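Side-chain contacts in probable transcriptional regulator, LysR family protein (Rhodococcus sp., PDB 2QL3), which is the regulatory domain of a LysR-family protein, which as a whole probably binds DNA and controls transcription through a separate helix-turn-helix domain: residues N44-R47 with T48-E51; V60-L63 with D64-P67. All coordinates share one frame; numbering follows the deposited sequence.

Contact 1: N44-R47 with T48-E51. With PO4 (phosphate ion), chain O; PO4 (phosphate ion), chain Q.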
ATOM      1  N   ASN A  44       3.020  16.249   5.116  1.00 26.73           N
ATOM      2  CA  ASN A  44       2.616  17.679   5.063  1.00 26.47           C
ATOM      3  C   ASN A  44       1.157  17.921   4.696  1.00 25.20           C
ATOM      4  O   ASN A  44       0.539  18.863   5.189  1.00 24.23           O
ATOM      5  CB  ASN A  44       3.514  18.506   4.147  1.00 25.08           C
ATOM      6  CG  ASN A  44       5.006  18.374   4.514  1.00 27.81           C
ATOM      7  OD1 ASN A  44       5.336  17.824   5.555  1.00 26.54           O
ATOM      8  ND2 ASN A  44       5.886  18.918   3.692  1.00 24.17           N
ATOM      9  N   ARG A  45       0.630  17.106   3.805  1.00 24.88           N
ATOM     10  CA  ARG A  45      -0.692  17.333   3.301  1.00 24.36           C
ATOM     11  C   ARG A  45      -1.660  17.100   4.426  1.00 23.51           C
ATOM     12  O   ARG A  45      -2.575  17.919   4.615  1.00 23.95           O
ATOM     13  CB  ARG A  45      -0.991  16.491   2.031  1.00 25.22           C
ATOM     14  CG  ARG A  45      -0.163  16.910   0.803  1.00 22.84           C
ATOM     15  CD  ARG A  45      -0.376  15.953  -0.430  1.00 26.52           C
ATOM     16  NE  ARG A  45      -1.795  15.617  -0.620  1.00 34.44           N
ATOM     17  CZ  ARG A  45      -2.575  16.079  -1.605  1.00 35.88           C
ATOM     18  NH1 ARG A  45      -3.856  15.758  -1.636  1.00 36.54           N
ATOM     19  NH2 ARG A  45      -2.083  16.883  -2.539  1.00 34.14           N
ATOM     20  N   LEU A  46      -1.444  16.070   5.247  1.00 24.59           N
ATOM     21  CA  LEU A  46      -2.373  15.806   6.419  1.00 24.57           C
ATOM     22  C   LEU A  46      -2.286  16.974   7.421  1.00 24.49           C
ATOM     23  O   LEU A  46      -3.292  17.473   7.931  1.00 24.99           O
ATOM     24  CB  LEU A  46      -2.032  14.483   7.132  1.00 26.24           C
ATOM     25  CG  LEU A  46      -3.249  13.706   7.736  1.00 29.14           C
ATOM     26  CD1 LEU A  46      -4.053  13.185   6.561  1.00 31.13           C
ATOM     27  CD2 LEU A  46      -2.865  12.555   8.598  1.00 24.90           C
ATOM     28  N   ARG A  47      -1.070  17.469   7.659  1.00 24.20           N
ATOM     29  CA  ARG A  47      -0.873  18.591   8.601  1.00 23.94           C
ATOM     30  C   ARG A  47      -1.591  19.860   8.106  1.00 25.06           C
ATOM     31  O   ARG A  47      -2.252  20.593   8.865  1.00 25.10           O
ATOM     32  CB  ARG A  47       0.650  18.831   8.778  1.00 21.70           C
ATOM     33  CG  ARG A  47       1.031  20.155   9.454  1.00 22.49           C
ATOM     34  CD  ARG A  47       2.573  20.260   9.662  1.00 24.62           C
ATOM     35  NE  ARG A  47       3.158  20.987   8.542  1.00 29.47           N
ATOM     36  CZ  ARG A  47       4.036  20.516   7.690  1.00 34.50           C
ATOM     37  NH1 ARG A  47       4.575  19.272   7.863  1.00 37.89           N
ATOM     38  NH2 ARG A  47       4.436  21.335   6.695  1.00 30.58           N
ATOM     39  N   THR A  48      -1.424  20.102   6.813  1.00 24.67           N
ATOM     40  CA  THR A  48      -2.040  21.185   6.088  1.00 27.03           C
ATOM     41  C   THR A  48      -3.579  21.131   6.110  1.00 26.76           C
ATOM     42  O   THR A  48      -4.235  22.141   6.314  1.00 26.38           O
ATOM     43  CB  THR A  48      -1.485  21.130   4.635  1.00 25.96           C
ATOM     44  OG1 THR A  48      -0.276  21.900   4.642  1.00 32.79           O
ATOM     45  CG2 THR A  48      -2.445  21.719   3.649  1.00 31.55           C
ATOM     46  N   GLN A  49      -4.135  19.948   5.908  1.00 27.63           N
ATOM     47  CA  GLN A  49      -5.574  19.739   6.021  1.00 29.62           C
ATOM     48  C   GLN A  49      -6.066  19.958   7.450  1.00 29.94           C
ATOM     49  O   GLN A  49      -7.042  20.725   7.671  1.00 31.09           O
ATOM     50  CB  GLN A  49      -5.962  18.357   5.422  1.00 28.43           C
ATOM     51  CG  GLN A  49      -5.779  18.369   3.913  1.00 31.97           C
ATOM     52  CD  GLN A  49      -5.636  16.974   3.245  1.00 33.01           C
ATOM     53  OE1 GLN A  49      -4.980  16.843   2.197  1.00 37.34           O
ATOM     54  NE2 GLN A  49      -6.269  15.972   3.816  1.00 34.87           N
ATOM     55  N   LEU A  50      -5.390  19.359   8.425  1.00 29.94           N
ATOM     56  CA  LEU A  50      -5.723  19.592   9.846  1.00 31.09           C
ATOM     57  C   LEU A  50      -5.657  21.076  10.265  1.00 31.69           C
ATOM     58  O   LEU A  50      -6.554  21.581  10.946  1.00 32.37           O
ATOM     59  CB  LEU A  50      -4.871  18.736  10.790  1.00 30.50           C
ATOM     60  CG  LEU A  50      -5.416  18.467  12.228  1.00 30.95           C
ATOM     61  CD1 LEU A  50      -6.652  17.595  12.260  1.00 32.74           C
ATOM     62  CD2 LEU A  50      -4.375  17.762  13.094  1.00 33.10           C
ATOM     63  N   GLU A  51      -4.607  21.789   9.871  1.00 32.97           N
ATOM     64  CA  GLU A  51      -4.522  23.234  10.181  1.00 32.72           C
ATOM     65  C   GLU A  51      -5.698  24.004   9.600  1.00 32.56           C
ATOM     66  O   GLU A  51      -6.182  24.954  10.232  1.00 31.28           O
ATOM     67  CB  GLU A  51      -3.217  23.900   9.695  1.00 33.17           C
ATOM     68  CG  GLU A  51      -1.953  23.519  10.452  1.00 38.29           C
ATOM     69  CD  GLU A  51      -1.794  24.208  11.794  1.00 43.60           C
ATOM     70  OE1 GLU A  51      -2.289  25.365  11.989  1.00 42.11           O
ATOM     71  OE2 GLU A  51      -1.144  23.561  12.677  1.00 50.79           O
TER
HETATM   72  P   PO4 O1626       4.332  15.564   1.733  1.00 41.42           P
HETATM   73  O1  PO4 O1626       4.893  15.443   3.123  1.00 27.51           O
HETATM   74  O2  PO4 O1626       2.793  15.551   1.781  1.00 38.40           O
HETATM   75  O3  PO4 O1626       4.640  16.846   1.047  1.00 34.56           O
HETATM   76  O4  PO4 O1626       4.813  14.354   0.901  1.00 42.91           O
HETATM   77  P   PO4 Q1664      -5.741  18.205  -3.975  1.00 92.57           P
HETATM   78  O1  PO4 Q1664      -5.675  18.616  -2.513  1.00 92.55           O
HETATM   79  O2  PO4 Q1664      -6.924  18.894  -4.647  1.00 92.48           O
HETATM   80  O3  PO4 Q1664      -4.454  18.621  -4.668  1.00 91.89           O
HETATM   81  O4  PO4 Q1664      -5.902  16.696  -4.078  1.00 91.25           O

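Contact 2: V60-L63 with D64-P67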
ATOM      1  N   VAL A  60      -1.980   9.326  13.690  1.00 26.26           N
ATOM      2  CA  VAL A  60      -0.613   9.504  13.187  1.00 25.27           C
ATOM      3  C   VAL A  60       0.434   8.874  14.089  1.00 26.47           C
ATOM      4  O   VAL A  60       0.178   8.617  15.261  1.00 26.63           O
ATOM      5  CB  VAL A  60      -0.229  11.023  12.994  1.00 25.33           C
ATOM      6  CG1 VAL A  60      -0.975  11.603  11.855  1.00 23.66           C
ATOM      7  CG2 VAL A  60      -0.479  11.844  14.258  1.00 21.27           C
ATOM      8  N   TYR A  61       1.633   8.640  13.557  1.00 27.51           N
ATOM      9  CA  TYR A  61       2.751   8.402  14.447  1.00 27.68           C
ATOM     10  C   TYR A  61       3.151   9.693  15.132  1.00 27.99           C
ATOM     11  O   TYR A  61       3.213  10.746  14.510  1.00 28.27           O
ATOM     12  CB  TYR A  61       3.974   7.850  13.721  1.00 27.88           C
ATOM     13  CG  TYR A  61       3.785   6.642  12.841  1.00 29.09           C
ATOM     14  CD1 TYR A  61       3.530   5.384  13.380  1.00 28.48           C
ATOM     15  CD2 TYR A  61       3.951   6.745  11.461  1.00 27.09           C
ATOM     16  CE1 TYR A  61       3.441   4.255  12.565  1.00 31.04           C
ATOM     17  CE2 TYR A  61       3.811   5.619  10.627  1.00 32.12           C
ATOM     18  CZ  TYR A  61       3.565   4.375  11.196  1.00 30.55           C
ATOM     19  OH  TYR A  61       3.453   3.245  10.399  1.00 34.92           O
ATOM     20  N   ASP A  62       3.479   9.622  16.417  1.00 29.28           N
ATOM     21  CA  ASP A  62       3.962  10.801  17.137  1.00 30.28           C
ATOM     22  C   ASP A  62       5.450  10.917  16.855  1.00 31.34           C
ATOM     23  O   ASP A  62       6.294  10.540  17.697  1.00 32.36           O
ATOM     24  CB  ASP A  62       3.689  10.623  18.629  1.00 30.69           C
ATOM     25  CG  ASP A  62       4.033  11.846  19.474  1.00 33.24           C
ATOM     26  OD1 ASP A  62       4.281  12.983  18.979  1.00 34.87           O
ATOM     27  OD2 ASP A  62       4.069  11.628  20.687  1.00 35.80           O
ATOM     28  N   LEU A  63       5.752  11.373  15.633  1.00 31.63           N
ATOM     29  CA  LEU A  63       7.084  11.746  15.136  1.00 30.93           C
ATOM     30  C   LEU A  63       6.971  13.073  14.372  1.00 31.65           C
ATOM     31  O   LEU A  63       6.137  13.225  13.456  1.00 28.72           O
ATOM     32  CB  LEU A  63       7.675  10.664  14.187  1.00 32.20           C
ATOM     33  CG  LEU A  63       7.891   9.263  14.745  1.00 32.10           C
ATOM     34  CD1 LEU A  63       8.198   8.268  13.692  1.00 26.84           C
ATOM     35  CD2 LEU A  63       8.996   9.276  15.807  1.00 32.91           C
ATOM     36  N   ASP A  64       7.781  14.051  14.784  1.00 33.27           N
ATOM     37  CA  ASP A  64       7.879  15.344  14.071  1.00 34.13           C
ATOM     38  C   ASP A  64       6.527  16.121  13.978  1.00 33.85           C
ATOM     39  O   ASP A  64       6.247  16.763  12.974  1.00 34.62           O
ATOM     40  CB  ASP A  64       8.474  15.140  12.632  1.00 34.82           C
ATOM     41  CG  ASP A  64       9.813  14.294  12.591  1.00 37.03           C
ATOM     42  OD1 ASP A  64      10.679  14.507  13.445  1.00 38.61           O
ATOM     43  OD2 ASP A  64      10.025  13.459  11.641  1.00 37.49           O
ATOM     44  N   LEU A  65       5.672  16.032  14.998  1.00 33.57           N
ATOM     45  CA  LEU A  65       4.344  16.643  14.942  1.00 32.80           C
ATOM     46  C   LEU A  65       4.470  18.085  15.439  1.00 32.23           C
ATOM     47  O   LEU A  65       5.349  18.357  16.230  1.00 33.72           O
ATOM     48  CB  LEU A  65       3.355  15.848  15.825  1.00 31.88           C
ATOM     49  CG  LEU A  65       3.100  14.369  15.487  1.00 32.82           C
ATOM     50  CD1 LEU A  65       2.051  13.766  16.429  1.00 30.42           C
ATOM     51  CD2 LEU A  65       2.711  14.166  14.010  1.00 29.52           C
ATOM     52  N   SER A  66       3.616  19.011  15.016  1.00 32.15           N
ATOM     53  CA  SER A  66       3.624  20.316  15.684  1.00 32.16           C
ATOM     54  C   SER A  66       3.284  20.186  17.151  1.00 31.59           C
ATOM     55  O   SER A  66       2.423  19.393  17.540  1.00 29.68           O
ATOM     56  CB  SER A  66       2.637  21.338  15.122  1.00 31.57           C
ATOM     57  OG  SER A  66       1.837  20.730  14.143  1.00 37.04           O
ATOM     58  N   PRO A  67       3.954  21.008  17.965  1.00 31.84           N
ATOM     59  CA  PRO A  67       3.482  21.283  19.321  1.00 32.33           C
ATOM     60  C   PRO A  67       2.071  21.862  19.386  1.00 31.73           C
ATOM     61  O   PRO A  67       1.521  21.889  20.479  1.00 32.61           O
ATOM     62  CB  PRO A  67       4.498  22.320  19.849  1.00 32.13           C
ATOM     63  CG  PRO A  67       5.714  22.080  19.078  1.00 29.99           C
ATOM     64  CD  PRO A  67       5.237  21.695  17.683  1.00 32.40           C
TER
HETATM   65  O   HOH W   1       6.260  14.493  17.368  1.00 26.13           O

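Contact 1: N44-R47 with T48-E51
In Q49 the first torsion sets CG anti to its own carbonyl carbon (chi1 -69°), and the extended chain runs back beside the carbonyl of R45, with Q49 CG 3.3 Å from R45 O. R47 instead bends at chi3, swinging its guanidinium back toward the N-terminal turn, where R47 NH1 donates to N44 OD1 at 2.8 Å. The donor lies above the N44 carbonyl plane, 58° out of it, so this bond misses the lone-pair direction. These side chains flank helix 43-51, an alpha helix by its four i to i+4 backbone bonds, from T48 N to N44 O (2.8 Å) through E51 N to R47 O (2.8 Å). T48 CB and E51 CG also sit close against the carbonyl oxygens four residues back. At the helix start a phosphate, probably from the crystallisation liquor, accepts a nearly straight bond (171°) from N44 N to its O1 at 2.9 Å and a weak one from R45 N to its O2 at 3.3 Å; the helix end would be expected to reinforce both. An alanine here in place of Q49, ending at CB, would take away the CG that lies against R45 O and is likely to leave that carbonyl less covered along the flank of the helix. The R45 guanidinium forms a salt bridge with D41, and its NH1 makes a weak, edge-on, in-plane bond to O4 of a second phosphate at 3.3 Å.

Contact 2: V60-L63 with D64-P67
The chain leaves strand 57-61 of the LysR effector-binding domain, which has the fold of periplasmic binding proteins, through an inverse gamma turn centred on D62, and L65 then folds its side chain back over V60 and the turn. The evidence for the turn is a short but weak bond from L63 N to Y61 O at 2.8 Å. Beyond it D64 takes up a left-handed helical backbone conformation (phi +59°), where the chain bends sharply, and the CB of L65 points toward the strand end. Both methyls of L65 take part. CD1 of L65 packs on V60 CG2 at 3.8 Å, the two side chains meeting at a slant, while CD2 of L65 sits 3.5 Å from Y61 O. D62 approaches from another direction, across L65 at about a right angle. Its CG stands anti to the backbone N (chi1 -175°), which carries the carboxylate forward over the leucine, with D62 OD1 3.5 Å from L65 CD1. On the strand side, V60 and D62 are tied by backbone hydrogen bonds to V185 and A183 of strand 182-189, and Y12 touches both V60 and L65, adding to the apolar patch. A single water closes the loop on its polar side: it donates to D62 OD1 at 3.0 Å and accepts from L65 N at 2.9 Å, linking the aspartate carboxylate to the backbone three residues on.

How the contacts relate
Contact 1 and contact 2 follow one another in the chain, with their centres about 12 Å apart. Strand 34-40, helix 43-51 and strand 57-61 form a beta-alpha-beta crossover, since both strands run parallel to strand 5-11, which lies between them. The helix and the exit of its following strand meet directly: L46 CD2 packs against V60 CG1 at 3.9 Å. V60 thus serves both contacts, one methyl turned to the helix and the other to the loop leucine of 64-67. No effector is bound at either contact; one phosphate lies at the N-terminal end of helix 43-51 and the other at the guanidinium of R45, both at contact 1.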